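Local coordinates for monalysin (Pseudomonas entomophila, PDB 4MKQ), which perforates host cell membranes as a secreted beta-barrel pore-forming toxin, damaging the intestine of Drosophila and contributing to lethal infection, at residues G2-Y7 with R139-E144; I41-Q46 with V107-L112; V62-I65 with F71-Y74. All blocks are in the same frame, centred on the assembly; numbering follows the deposited sequence.

Interaction 1 (G2-Y7 with R139-E144); sequences GRFDQY and RNVLME
The side chain of N140 lies flat over one face of the F4 ring, and this stack carries most of the contact between the N-terminal turn and helix 134-144. Ring and amide planes are only 6° apart. A CH-pi contact centres the pair: CB of N140 stands 3.6 Å from the centroid of the F4 ring, almost straight above it. The F4 ring suits this place because its broad pi face accepts both an aliphatic CH and the flat amide next to it, without asking for a hydrogen bond. The opposite face meets CE2 of Y7 near the rim, so the phenyl group is held between a tyrosine of its own segment and the helix.

The fold explains the meeting. F4 belongs to a weakly bonded helical turn at the start of the chain. Helix 134-144 comes after the long strands of the aerolysin-like body, and the F4 side chain bridges the two although more than 130 residues separate them. F56 of strand 46-65 also meets the F4 ring, while W31 hydrogen-bonds to the backbone O of F4.

Apolar packing adds a lighter touch: V141 CG2 approaches F4 CE1 obliquely at 4.4 Å. Compact and branched, V141 also reaches V55 and F56 of strand 46-65 and L112 of strand 106-124. The helix widens here into a pi-type turn that includes N140 and V141, closed by E144 N to R139 O at 2.8 Å.

Interaction 2 (I41-Q46 with V107-L112); sequences IYIGKQ and VDLYYL
The phenol end of Y111 ends against two isoleucines, touching the ethyl end of I43 and the methyl branch of I41. Its OH lies 3.4 Å from I43 CD1 and an equal 3.4 Å from I41 CG2, both van der Waals contacts with methyl groups. I43 and Y111 come from opposite directions, and CD1 of I43 also lies 4.0 Å from Y111 CE1, approaching the ring obliquely. The torsion of I43 accounts for this: CG1 is anti to the carbonyl carbon (chi1 -57°), which sends the longer branch to the tyrosine and the shorter one elsewhere. That shorter branch makes the second apolar contact, I43 CG2 to L109 CD2 at 4.5 Å. A beta-branched isoleucine suits the buried strand position of I43, whereas I41 is partly exposed; a tyrosine is long enough to bridge backbones this far apart.

From outside the two segments F95 and H82 stack with the Y111 ring. F14 of the second subunit packs against I41.

Backbone bonds shape the end of strand 29-43. I43 to Q46 is a type II' turn; its own bond, Q46 N to I43 O, is weak, and the reverse bond of the pair, I43 N to Q46 O, is 3.0 Å. G44 takes the positive phi of the turn's second position easily. The Q46 amide bonds to the backbone of a bound peptide.

The segments are not sheet neighbours: 46-65 and 71-84 intervene, and the short axes run 98° apart with a closest approach of 11.7 Å. That angle implies a curled sheet. I41 and I43 thus face L109 and Y111 across a strongly twisted sheet, whose strands 29-43 to 106-124 are antiparallel, here the elongated beta body of the aerolysin-like fold.

Interaction 3 (V62-I65 with F71-Y74); sequences VETI and FVIY
V62 and I73 meet where the beta hairpin 46-65/71-84 contains a classic beta bulge: V62 and E63 together stand opposite I73. V62 N bonds to I73 O at 2.9 Å, and I73 N bonds to E63 O at 3.1 Å. The near-helical backbone of V62 (psi -60°) makes this extra residue possible. Beyond the bulge regular antiparallel pairing resumes, with T64 and V72 as a non-hydrogen-bonded pair and I65 and F71 as a hydrogen-bonded one. The latter is tied by I65 N to F71 O at 3.0 Å and F71 N to I65 O at 3.3 Å. The loop joining the strands is short, and is probably where the membrane-spanning part was removed from this construct.

Packing is closest around I65, F71 and I73, which share a face. I65 carries CG1 between its backbone N and carbonyl carbon (chi1 64°), which swings the ethyl branch across to the neighbouring strand, where CG1 lies 3.6 Å from F71 CB. Its CG2 meets I73 CD1 at 4.1 Å, and V62 CB packs 3.9 Å from I73 CG2. Isoleucine and phenylalanine suit this surface because a third subunit packs on it: the F71 ring meets F71 of that subunit edge-to-face, and I122 of the same subunit touches I73.

E63 and T64 are looser. E63 shares the face of I65 but turns its carboxylate away from the partner strand, its side chain packing on I122 of the third subunit. T64 lies exposed on the opposite face, a sensible place for a hydroxyl. Its cross-strand neighbour V72 is buried instead, in contact with A128 and Y61. T64 still touches the second strand through its methyl group and its backbone: T64 CA points a CH at F71 O, 3.3 Å away.

Interactions 1 and 2 have centres about 23 Å apart yet touch, since helix 134-144 follows strand 106-124 and packs back on it: L142 CB lies 3.7 Å from L112 CD1. The helix therefore joins the N-terminal turn to the strand that carries Y111. Interaction 3 stands apart, its nearest atoms about 12 Å from interaction 1 and about 19 Å from interaction 2. It shares the long sheet with interaction 2, but on the far side of the chain's centre, their centres about 34 Å apart. Different neighbours meet each end: the bound peptide and second subunit near 41-46, the third subunit at 62-65 and 71-74.

Interaction 1 (G2-Y7 with R139-E144)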
ATOM      1  N   GLY A   2     -25.674  23.289  -6.762  1.00 58.08           N
ATOM      2  CA  GLY A   2     -25.933  23.195  -8.198  1.00 56.88           C
ATOM      3  C   GLY A   2     -24.664  23.270  -9.030  1.00 58.55           C
ATOM      4  O   GLY A   2     -24.722  23.322 -10.261  1.00 58.20           O
ATOM      5  N   ARG A   3     -23.497  23.272  -8.340  1.00 53.25           N
ATOM      6  CA  ARG A   3     -22.137  23.259  -8.880  1.00 51.95           C
ATOM      7  C   ARG A   3     -21.913  21.881  -9.515  1.00 51.31           C
ATOM      8  O   ARG A   3     -21.121  21.753 -10.450  1.00 50.59           O
ATOM      9  CB  ARG A   3     -21.136  23.493  -7.734  1.00 54.07           C
ATOM     10  CG  ARG A   3     -19.705  23.781  -8.177  1.00 71.14           C
ATOM     11  CD  ARG A   3     -18.766  23.902  -6.989  1.00 90.12           C
ATOM     12  NE  ARG A   3     -18.843  25.215  -6.347  1.00108.27           N
ATOM     13  CZ  ARG A   3     -18.079  26.256  -6.667  1.00129.12           C
ATOM     14  NH1 ARG A   3     -17.169  26.151  -7.628  1.00119.07           N
ATOM     15  NH2 ARG A   3     -18.221  27.411  -6.030  1.00118.63           N
ATOM     16  N   PHE A   4     -22.637  20.860  -9.002  1.00 44.75           N
ATOM     17  CA  PHE A   4     -22.634  19.474  -9.469  1.00 43.10           C
ATOM     18  C   PHE A   4     -23.100  19.345 -10.916  1.00 45.64           C
ATOM     19  O   PHE A   4     -22.563  18.519 -11.661  1.00 45.03           O
ATOM     20  CB  PHE A   4     -23.473  18.581  -8.545  1.00 44.31           C
ATOM     21  CG  PHE A   4     -22.656  17.763  -7.577  1.00 45.13           C
ATOM     22  CD1 PHE A   4     -22.179  16.506  -7.930  1.00 47.62           C
ATOM     23  CD2 PHE A   4     -22.362  18.248  -6.308  1.00 46.59           C
ATOM     24  CE1 PHE A   4     -21.433  15.745  -7.028  1.00 48.19           C
ATOM     25  CE2 PHE A   4     -21.611  17.488  -5.410  1.00 49.03           C
ATOM     26  CZ  PHE A   4     -21.148  16.245  -5.777  1.00 46.91           C
ATOM     27  N   ASP A   5     -24.084  20.177 -11.313  1.00 41.31           N
ATOM     28  CA  ASP A   5     -24.620  20.209 -12.672  1.00 40.42           C
ATOM     29  C   ASP A   5     -23.614  20.845 -13.636  1.00 42.15           C
ATOM     30  O   ASP A   5     -23.579  20.476 -14.810  1.00 41.73           O
ATOM     31  CB  ASP A   5     -25.956  20.961 -12.720  1.00 42.31           C
ATOM     32  CG  ASP A   5     -26.769  20.625 -13.953  1.00 54.21           C
ATOM     33  OD1 ASP A   5     -27.168  19.450 -14.097  1.00 53.42           O
ATOM     34  OD2 ASP A   5     -26.986  21.533 -14.790  1.00 61.43           O
ATOM     35  N   GLN A   6     -22.789  21.778 -13.130  1.00 37.19           N
ATOM     36  CA  GLN A   6     -21.755  22.480 -13.896  1.00 36.32           C
ATOM     37  C   GLN A   6     -20.569  21.581 -14.256  1.00 36.88           C
ATOM     38  O   GLN A   6     -19.831  21.908 -15.194  1.00 36.63           O
ATOM     39  CB  GLN A   6     -21.264  23.724 -13.137  1.00 38.05           C
ATOM     40  CG  GLN A   6     -22.212  24.915 -13.208  1.00 59.04           C
ATOM     41  CD  GLN A   6     -21.898  25.936 -12.140  1.00 82.21           C
ATOM     42  OE1 GLN A   6     -20.794  26.498 -12.077  1.00 78.40           O
ATOM     43  NE2 GLN A   6     -22.869  26.203 -11.277  1.00 74.47           N
ATOM     44  N   TYR A   7     -20.374  20.469 -13.508  1.00 30.44           N
ATOM     45  CA  TYR A   7     -19.283  19.522 -13.743  1.00 28.86           C
ATOM     46  C   TYR A   7     -19.401  18.878 -15.129  1.00 31.03           C
ATOM     47  O   TYR A   7     -20.493  18.444 -15.507  1.00 30.47           O
ATOM     48  CB  TYR A   7     -19.220  18.430 -12.655  1.00 29.30           C
ATOM     49  CG  TYR A   7     -18.914  18.905 -11.251  1.00 30.04           C
ATOM     50  CD1 TYR A   7     -17.995  19.926 -11.020  1.00 32.14           C
ATOM     51  CD2 TYR A   7     -19.468  18.270 -10.143  1.00 30.27           C
ATOM     52  CE1 TYR A   7     -17.695  20.354  -9.726  1.00 33.40           C
ATOM     53  CE2 TYR A   7     -19.173  18.685  -8.844  1.00 30.82           C
ATOM     54  CZ  TYR A   7     -18.286  19.728  -8.640  1.00 38.39           C
ATOM     55  OH  TYR A   7     -17.993  20.135  -7.362  1.00 39.30           O
ATOM     56  N   ARG A 139     -25.493  11.880  -2.419  1.00 27.58           N
ATOM     57  CA  ARG A 139     -26.719  12.680  -2.393  1.00 27.81           C
ATOM     58  C   ARG A 139     -27.012  13.297  -3.767  1.00 32.12           C
ATOM     59  O   ARG A 139     -28.154  13.264  -4.230  1.00 32.06           O
ATOM     60  CB  ARG A 139     -26.604  13.778  -1.331  1.00 29.31           C
ATOM     61  CG  ARG A 139     -27.933  14.155  -0.680  1.00 44.02           C
ATOM     62  CD  ARG A 139     -27.805  15.315   0.298  1.00 57.67           C
ATOM     63  NE  ARG A 139     -26.824  15.061   1.359  1.00 68.76           N
ATOM     64  CZ  ARG A 139     -25.693  15.743   1.514  1.00 86.84           C
ATOM     65  NH1 ARG A 139     -25.391  16.740   0.688  1.00 74.57           N
ATOM     66  NH2 ARG A 139     -24.860  15.444   2.501  1.00 76.47           N
ATOM     67  N   ASN A 140     -25.983  13.850  -4.418  1.00 28.52           N
ATOM     68  CA  ASN A 140     -26.133  14.470  -5.725  1.00 28.21           C
ATOM     69  C   ASN A 140     -26.215  13.478  -6.870  1.00 31.43           C
ATOM     70  O   ASN A 140     -27.089  13.624  -7.717  1.00 31.97           O
ATOM     71  CB  ASN A 140     -25.044  15.499  -5.973  1.00 30.77           C
ATOM     72  CG  ASN A 140     -25.466  16.888  -5.570  1.00 62.80           C
ATOM     73  OD1 ASN A 140     -26.034  17.641  -6.372  1.00 59.90           O
ATOM     74  ND2 ASN A 140     -25.215  17.251  -4.315  1.00 53.93           N
ATOM     75  N   VAL A 141     -25.335  12.469  -6.896  1.00 26.13           N
ATOM     76  CA  VAL A 141     -25.289  11.489  -7.979  1.00 25.14           C
ATOM     77  C   VAL A 141     -26.501  10.536  -7.955  1.00 28.51           C
ATOM     78  O   VAL A 141     -27.222  10.475  -8.952  1.00 28.38           O
ATOM     79  CB  VAL A 141     -23.928  10.734  -8.046  1.00 28.30           C
ATOM     80  CG1 VAL A 141     -23.942   9.656  -9.121  1.00 27.82           C
ATOM     81  CG2 VAL A 141     -22.770  11.702  -8.281  1.00 27.85           C
ATOM     82  N   LEU A 142     -26.724   9.805  -6.848  1.00 24.41           N
ATOM     83  CA  LEU A 142     -27.821   8.839  -6.764  1.00 23.92           C
ATOM     84  C   LEU A 142     -29.174   9.438  -6.393  1.00 28.13           C
ATOM     85  O   LEU A 142     -30.139   9.238  -7.127  1.00 28.37           O
ATOM     86  CB  LEU A 142     -27.469   7.679  -5.809  1.00 23.80           C
ATOM     87  CG  LEU A 142     -28.537   6.591  -5.578  1.00 28.21           C
ATOM     88  CD1 LEU A 142     -28.796   5.770  -6.840  1.00 28.59           C
ATOM     89  CD2 LEU A 142     -28.144   5.681  -4.440  1.00 29.45           C
ATOM     90  N   MET A 143     -29.254  10.122  -5.241  1.00 24.22           N
ATOM     91  CA  MET A 143     -30.501  10.661  -4.704  1.00 23.70           C
ATOM     92  C   MET A 143     -31.141  11.739  -5.572  1.00 29.04           C
ATOM     93  O   MET A 143     -32.317  11.612  -5.922  1.00 28.81           O
ATOM     94  CB  MET A 143     -30.330  11.150  -3.254  1.00 25.55           C
ATOM     95  CG  MET A 143     -29.662  10.137  -2.322  1.00 28.71           C
ATOM     96  SD  MET A 143     -30.292   8.438  -2.433  1.00 32.33           S
ATOM     97  CE  MET A 143     -31.873   8.625  -1.653  1.00 28.92           C
ATOM     98  N   GLU A 144     -30.371  12.771  -5.944  1.00 26.16           N
ATOM     99  CA  GLU A 144     -30.868  13.899  -6.725  1.00 26.08           C
ATOM    100  C   GLU A 144     -30.789  13.746  -8.249  1.00 30.16           C
ATOM    101  O   GLU A 144     -31.590  14.383  -8.935  1.00 30.57           O
ATOM    102  CB  GLU A 144     -30.156  15.189  -6.296  1.00 27.54           C
ATOM    103  CG  GLU A 144     -30.700  15.782  -5.007  1.00 40.38           C
ATOM    104  CD  GLU A 144     -29.746  16.676  -4.236  1.00 72.01           C
ATOM    105  OE1 GLU A 144     -29.065  17.518  -4.866  1.00 72.78           O
ATOM    106  OE2 GLU A 144     -29.703  16.552  -2.990  1.00 70.49           O
TER

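Interaction 2 (I41-Q46 with V107-L112)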
ATOM      1  N   ILE A  41     -22.125  -9.608  -6.887  1.00 31.59           N
ATOM      2  CA  ILE A  41     -21.609  -8.709  -5.852  1.00 31.55           C
ATOM      3  C   ILE A  41     -22.283  -9.143  -4.548  1.00 36.71           C
ATOM      4  O   ILE A  41     -23.502  -9.322  -4.517  1.00 36.20           O
ATOM      5  CB  ILE A  41     -21.806  -7.192  -6.186  1.00 34.18           C
ATOM      6  CG1 ILE A  41     -20.817  -6.744  -7.291  1.00 34.22           C
ATOM      7  CG2 ILE A  41     -21.658  -6.308  -4.927  1.00 34.19           C
ATOM      8  CD1 ILE A  41     -21.056  -5.363  -7.919  1.00 39.95           C
ATOM      9  N   TYR A  42     -21.480  -9.365  -3.496  1.00 34.45           N
ATOM     10  CA  TYR A  42     -21.971  -9.796  -2.192  1.00 34.69           C
ATOM     11  C   TYR A  42     -22.501  -8.608  -1.376  1.00 38.28           C
ATOM     12  O   TYR A  42     -21.769  -7.645  -1.136  1.00 38.04           O
ATOM     13  CB  TYR A  42     -20.864 -10.553  -1.432  1.00 36.23           C
ATOM     14  CG  TYR A  42     -21.323 -11.218  -0.151  1.00 38.32           C
ATOM     15  CD1 TYR A  42     -21.334 -10.523   1.055  1.00 40.42           C
ATOM     16  CD2 TYR A  42     -21.706 -12.555  -0.136  1.00 39.09           C
ATOM     17  CE1 TYR A  42     -21.763 -11.128   2.235  1.00 41.69           C
ATOM     18  CE2 TYR A  42     -22.122 -13.176   1.042  1.00 39.98           C
ATOM     19  CZ  TYR A  42     -22.155 -12.456   2.224  1.00 48.34           C
ATOM     20  OH  TYR A  42     -22.561 -13.062   3.389  1.00 50.27           O
ATOM     21  N   ILE A  43     -23.775  -8.680  -0.964  1.00 34.80           N
ATOM     22  CA  ILE A  43     -24.436  -7.679  -0.117  1.00 34.72           C
ATOM     23  C   ILE A  43     -25.215  -8.434   0.962  1.00 39.29           C
ATOM     24  O   ILE A  43     -26.011  -9.321   0.642  1.00 38.73           O
ATOM     25  CB  ILE A  43     -25.343  -6.666  -0.894  1.00 37.65           C
ATOM     26  CG1 ILE A  43     -24.570  -5.909  -1.980  1.00 37.66           C
ATOM     27  CG2 ILE A  43     -26.023  -5.663   0.051  1.00 38.21           C
ATOM     28  CD1 ILE A  43     -25.133  -6.086  -3.301  1.00 42.85           C
ATOM     29  N   GLY A  44     -24.951  -8.087   2.218  1.00 36.70           N
ATOM     30  CA  GLY A  44     -25.607  -8.671   3.382  1.00 36.82           C
ATOM     31  C   GLY A  44     -25.241 -10.108   3.678  1.00 41.49           C
ATOM     32  O   GLY A  44     -24.210 -10.369   4.305  1.00 41.71           O
ATOM     33  N   LYS A  45     -26.102 -11.049   3.243  1.00 37.62           N
ATOM     34  CA  LYS A  45     -25.942 -12.485   3.503  1.00 37.10           C
ATOM     35  C   LYS A  45     -25.610 -13.344   2.272  1.00 40.10           C
ATOM     36  O   LYS A  45     -25.290 -14.527   2.438  1.00 39.94           O
ATOM     37  CB  LYS A  45     -27.196 -13.036   4.214  1.00 39.63           C
ATOM     38  CG  LYS A  45     -27.325 -12.588   5.668  1.00 57.78           C
ATOM     39  CD  LYS A  45     -28.639 -13.019   6.287  1.00 70.22           C
ATOM     40  CE  LYS A  45     -28.742 -12.571   7.726  1.00 83.18           C
ATOM     41  NZ  LYS A  45     -30.061 -12.914   8.317  1.00 93.34           N
ATOM     42  N   GLN A  46     -25.684 -12.772   1.052  1.00 35.59           N
ATOM     43  CA  GLN A  46     -25.445 -13.522  -0.191  1.00 34.70           C
ATOM     44  C   GLN A  46     -24.985 -12.666  -1.384  1.00 37.10           C
ATOM     45  O   GLN A  46     -24.856 -11.443  -1.269  1.00 36.70           O
ATOM     46  CB  GLN A  46     -26.711 -14.317  -0.574  1.00 35.86           C
ATOM     47  CG  GLN A  46     -27.934 -13.433  -0.764  1.00 42.30           C
ATOM     48  CD  GLN A  46     -29.076 -14.154  -1.411  1.00 53.43           C
ATOM     49  OE1 GLN A  46     -30.012 -14.597  -0.743  1.00 49.29           O
ATOM     50  NE2 GLN A  46     -29.040 -14.250  -2.730  1.00 40.87           N
ATOM     51  N   VAL A 107     -37.492  -6.992  -5.750  1.00 26.12           N
ATOM     52  CA  VAL A 107     -37.098  -5.642  -5.308  1.00 25.48           C
ATOM     53  C   VAL A 107     -35.607  -5.442  -5.581  1.00 29.61           C
ATOM     54  O   VAL A 107     -34.772  -6.079  -4.936  1.00 29.23           O
ATOM     55  CB  VAL A 107     -37.435  -5.318  -3.823  1.00 28.90           C
ATOM     56  CG1 VAL A 107     -37.218  -3.840  -3.522  1.00 28.53           C
ATOM     57  CG2 VAL A 107     -38.852  -5.725  -3.461  1.00 28.60           C
ATOM     58  N   ASP A 108     -35.280  -4.547  -6.526  1.00 25.97           N
ATOM     59  CA  ASP A 108     -33.913  -4.203  -6.916  1.00 25.24           C
ATOM     60  C   ASP A 108     -33.312  -3.176  -5.972  1.00 28.54           C
ATOM     61  O   ASP A 108     -34.030  -2.297  -5.491  1.00 27.96           O
ATOM     62  CB  ASP A 108     -33.897  -3.664  -8.352  1.00 26.81           C
ATOM     63  CG  ASP A 108     -34.027  -4.730  -9.422  1.00 36.91           C
ATOM     64  OD1 ASP A 108     -34.063  -5.921  -9.070  1.00 37.47           O
ATOM     65  OD2 ASP A 108     -34.057  -4.371 -10.615  1.00 43.38           O
ATOM     66  N   LEU A 109     -31.997  -3.268  -5.720  1.00 24.84           N
ATOM     67  CA  LEU A 109     -31.311  -2.327  -4.839  1.00 24.56           C
ATOM     68  C   LEU A 109     -30.331  -1.443  -5.595  1.00 27.55           C
ATOM     69  O   LEU A 109     -29.348  -1.933  -6.155  1.00 27.76           O
ATOM     70  CB  LEU A 109     -30.639  -3.044  -3.650  1.00 24.74           C
ATOM     71  CG  LEU A 109     -30.086  -2.145  -2.535  1.00 29.32           C
ATOM     72  CD1 LEU A 109     -31.208  -1.547  -1.684  1.00 29.40           C
ATOM     73  CD2 LEU A 109     -29.108  -2.908  -1.668  1.00 31.26           C
ATOM     74  N   TYR A 110     -30.606  -0.135  -5.597  1.00 22.75           N
ATOM     75  CA  TYR A 110     -29.803   0.885  -6.262  1.00 21.69           C
ATOM     76  C   TYR A 110     -28.967   1.626  -5.240  1.00 25.49           C
ATOM     77  O   TYR A 110     -29.510   2.222  -4.310  1.00 25.91           O
ATOM     78  CB  TYR A 110     -30.699   1.852  -7.056  1.00 22.02           C
ATOM     79  CG  TYR A 110     -31.318   1.229  -8.286  1.00 22.45           C
ATOM     80  CD1 TYR A 110     -32.451   0.426  -8.190  1.00 24.31           C
ATOM     81  CD2 TYR A 110     -30.792   1.467  -9.551  1.00 22.62           C
ATOM     82  CE1 TYR A 110     -33.020  -0.156  -9.320  1.00 25.43           C
ATOM     83  CE2 TYR A 110     -31.366   0.908 -10.690  1.00 23.11           C
ATOM     84  CZ  TYR A 110     -32.480   0.096 -10.570  1.00 30.38           C
ATOM     85  OH  TYR A 110     -33.048  -0.460 -11.686  1.00 31.12           O
ATOM     86  N   TYR A 111     -27.645   1.552  -5.392  1.00 21.30           N
ATOM     87  CA  TYR A 111     -26.672   2.177  -4.495  1.00 20.51           C
ATOM     88  C   TYR A 111     -25.387   2.544  -5.255  1.00 23.99           C
ATOM     89  O   TYR A 111     -25.200   2.129  -6.401  1.00 22.62           O
ATOM     90  CB  TYR A 111     -26.376   1.257  -3.283  1.00 20.87           C
ATOM     91  CG  TYR A 111     -25.596   0.004  -3.627  1.00 20.96           C
ATOM     92  CD1 TYR A 111     -26.240  -1.129  -4.117  1.00 22.23           C
ATOM     93  CD2 TYR A 111     -24.219  -0.056  -3.441  1.00 21.41           C
ATOM     94  CE1 TYR A 111     -25.529  -2.282  -4.439  1.00 21.63           C
ATOM     95  CE2 TYR A 111     -23.496  -1.202  -3.766  1.00 22.16           C
ATOM     96  CZ  TYR A 111     -24.155  -2.313  -4.265  1.00 28.76           C
ATOM     97  OH  TYR A 111     -23.448  -3.445  -4.579  1.00 31.34           O
ATOM     98  N   LEU A 112     -24.498   3.292  -4.589  1.00 21.62           N
ATOM     99  CA  LEU A 112     -23.219   3.755  -5.122  1.00 22.12           C
ATOM    100  C   LEU A 112     -22.039   3.200  -4.323  1.00 27.73           C
ATOM    101  O   LEU A 112     -22.127   3.062  -3.103  1.00 28.28           O
ATOM    102  CB  LEU A 112     -23.191   5.295  -5.052  1.00 22.11           C
ATOM    103  CG  LEU A 112     -23.440   6.129  -6.314  1.00 26.20           C
ATOM    104  CD1 LEU A 112     -24.640   5.649  -7.108  1.00 25.94           C
ATOM    105  CD2 LEU A 112     -23.621   7.578  -5.945  1.00 28.15           C
TER

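Interaction 3 (V62-I65 with F71-Y74)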
ATOM      1  N   VAL A  62      -5.006  13.298  -0.048  1.00 56.15           N
ATOM      2  CA  VAL A  62      -4.125  12.193   0.338  1.00 57.65           C
ATOM      3  C   VAL A  62      -3.346  12.618   1.584  1.00 66.06           C
ATOM      4  O   VAL A  62      -3.460  11.986   2.636  1.00 65.54           O
ATOM      5  CB  VAL A  62      -3.150  11.771  -0.803  1.00 61.43           C
ATOM      6  CG1 VAL A  62      -2.308  10.564  -0.397  1.00 61.13           C
ATOM      7  CG2 VAL A  62      -3.896  11.486  -2.098  1.00 61.29           C
ATOM      8  N   GLU A  63      -2.561  13.706   1.446  1.00 66.15           N
ATOM      9  CA  GLU A  63      -1.659  14.255   2.454  1.00 67.42           C
ATOM     10  C   GLU A  63      -1.364  15.734   2.146  1.00 74.21           C
ATOM     11  O   GLU A  63      -1.735  16.237   1.080  1.00 73.33           O
ATOM     12  CB  GLU A  63      -0.337  13.461   2.394  1.00 68.84           C
ATOM     13  CG  GLU A  63       0.290  13.143   3.736  1.00 79.50           C
ATOM     14  CD  GLU A  63       1.639  12.461   3.616  1.00 98.97           C
ATOM     15  OE1 GLU A  63       1.683  11.314   3.115  1.00 91.29           O
ATOM     16  OE2 GLU A  63       2.654  13.078   4.012  1.00 92.45           O
ATOM     17  N   THR A  64      -0.685  16.412   3.086  1.00 73.50           N
ATOM     18  CA  THR A  64      -0.225  17.798   2.981  1.00 74.45           C
ATOM     19  C   THR A  64       1.223  17.778   3.493  1.00 80.85           C
ATOM     20  O   THR A  64       1.443  17.486   4.671  1.00 80.83           O
ATOM     21  CB  THR A  64      -1.162  18.758   3.744  1.00 82.33           C
ATOM     22  OG1 THR A  64      -2.518  18.519   3.355  1.00 82.03           O
ATOM     23  CG2 THR A  64      -0.818  20.222   3.511  1.00 80.31           C
ATOM     24  N   ILE A  65       2.206  18.011   2.600  1.00 78.92           N
ATOM     25  CA  ILE A  65       3.621  17.936   2.980  1.00 79.54           C
ATOM     26  C   ILE A  65       4.215  19.312   3.353  1.00 84.72           C
ATOM     27  O   ILE A  65       3.823  20.344   2.805  1.00 83.99           O
ATOM     28  CB  ILE A  65       4.504  17.169   1.953  1.00 82.77           C
ATOM     29  CG1 ILE A  65       4.576  17.863   0.585  1.00 83.25           C
ATOM     30  CG2 ILE A  65       4.068  15.712   1.816  1.00 83.58           C
ATOM     31  CD1 ILE A  65       5.931  18.425   0.276  1.00 90.98           C
ATOM     32  N   PHE A  71       2.563  21.868   0.218  1.00 61.94           N
ATOM     33  CA  PHE A  71       2.087  21.129  -0.948  1.00 59.52           C
ATOM     34  C   PHE A  71       0.953  20.209  -0.578  1.00 57.73           C
ATOM     35  O   PHE A  71       0.872  19.736   0.555  1.00 56.97           O
ATOM     36  CB  PHE A  71       3.215  20.352  -1.632  1.00 61.26           C
ATOM     37  CG  PHE A  71       4.253  21.228  -2.283  1.00 62.82           C
ATOM     38  CD1 PHE A  71       4.079  21.689  -3.582  1.00 65.92           C
ATOM     39  CD2 PHE A  71       5.408  21.588  -1.602  1.00 65.06           C
ATOM     40  CE1 PHE A  71       5.038  22.509  -4.182  1.00 66.89           C
ATOM     41  CE2 PHE A  71       6.367  22.404  -2.203  1.00 67.94           C
ATOM     42  CZ  PHE A  71       6.177  22.858  -3.490  1.00 65.97           C
ATOM     43  N   VAL A  72       0.063  19.975  -1.539  1.00 50.35           N
ATOM     44  CA  VAL A  72      -1.126  19.155  -1.365  1.00 48.15           C
ATOM     45  C   VAL A  72      -1.159  18.026  -2.410  1.00 47.56           C
ATOM     46  O   VAL A  72      -1.047  18.299  -3.604  1.00 46.74           O
ATOM     47  CB  VAL A  72      -2.400  20.031  -1.415  1.00 51.80           C
ATOM     48  CG1 VAL A  72      -3.636  19.175  -1.327  1.00 51.51           C
ATOM     49  CG2 VAL A  72      -2.407  21.092  -0.316  1.00 51.59           C
ATOM     50  N   ILE A  73      -1.332  16.769  -1.950  1.00 41.08           N
ATOM     51  CA  ILE A  73      -1.406  15.580  -2.805  1.00 39.30           C
ATOM     52  C   ILE A  73      -2.867  15.141  -2.973  1.00 40.05           C
ATOM     53  O   ILE A  73      -3.584  14.978  -1.984  1.00 39.11           O
ATOM     54  CB  ILE A  73      -0.480  14.424  -2.312  1.00 42.15           C
ATOM     55  CG1 ILE A  73       0.965  14.928  -2.060  1.00 42.58           C
ATOM     56  CG2 ILE A  73      -0.487  13.240  -3.298  1.00 42.37           C
ATOM     57  CD1 ILE A  73       1.853  14.032  -1.162  1.00 48.70           C
ATOM     58  N   TYR A  74      -3.295  14.964  -4.236  1.00 34.66           N
ATOM     59  CA  TYR A  74      -4.644  14.533  -4.602  1.00 33.19           C
ATOM     60  C   TYR A  74      -4.642  13.163  -5.259  1.00 34.85           C
ATOM     61  O   TYR A  74      -3.649  12.771  -5.868  1.00 33.40           O
ATOM     62  CB  TYR A  74      -5.303  15.545  -5.549  1.00 33.95           C
ATOM     63  CG  TYR A  74      -5.662  16.860  -4.903  1.00 34.89           C
ATOM     64  CD1 TYR A  74      -6.810  16.987  -4.129  1.00 36.80           C
ATOM     65  CD2 TYR A  74      -4.894  17.999  -5.123  1.00 35.32           C
ATOM     66  CE1 TYR A  74      -7.178  18.212  -3.577  1.00 37.48           C
ATOM     67  CE2 TYR A  74      -5.246  19.228  -4.567  1.00 36.01           C
ATOM     68  CZ  TYR A  74      -6.384  19.327  -3.786  1.00 43.03           C
ATOM     69  OH  TYR A  74      -6.725  20.529  -3.219  1.00 44.51           O
TER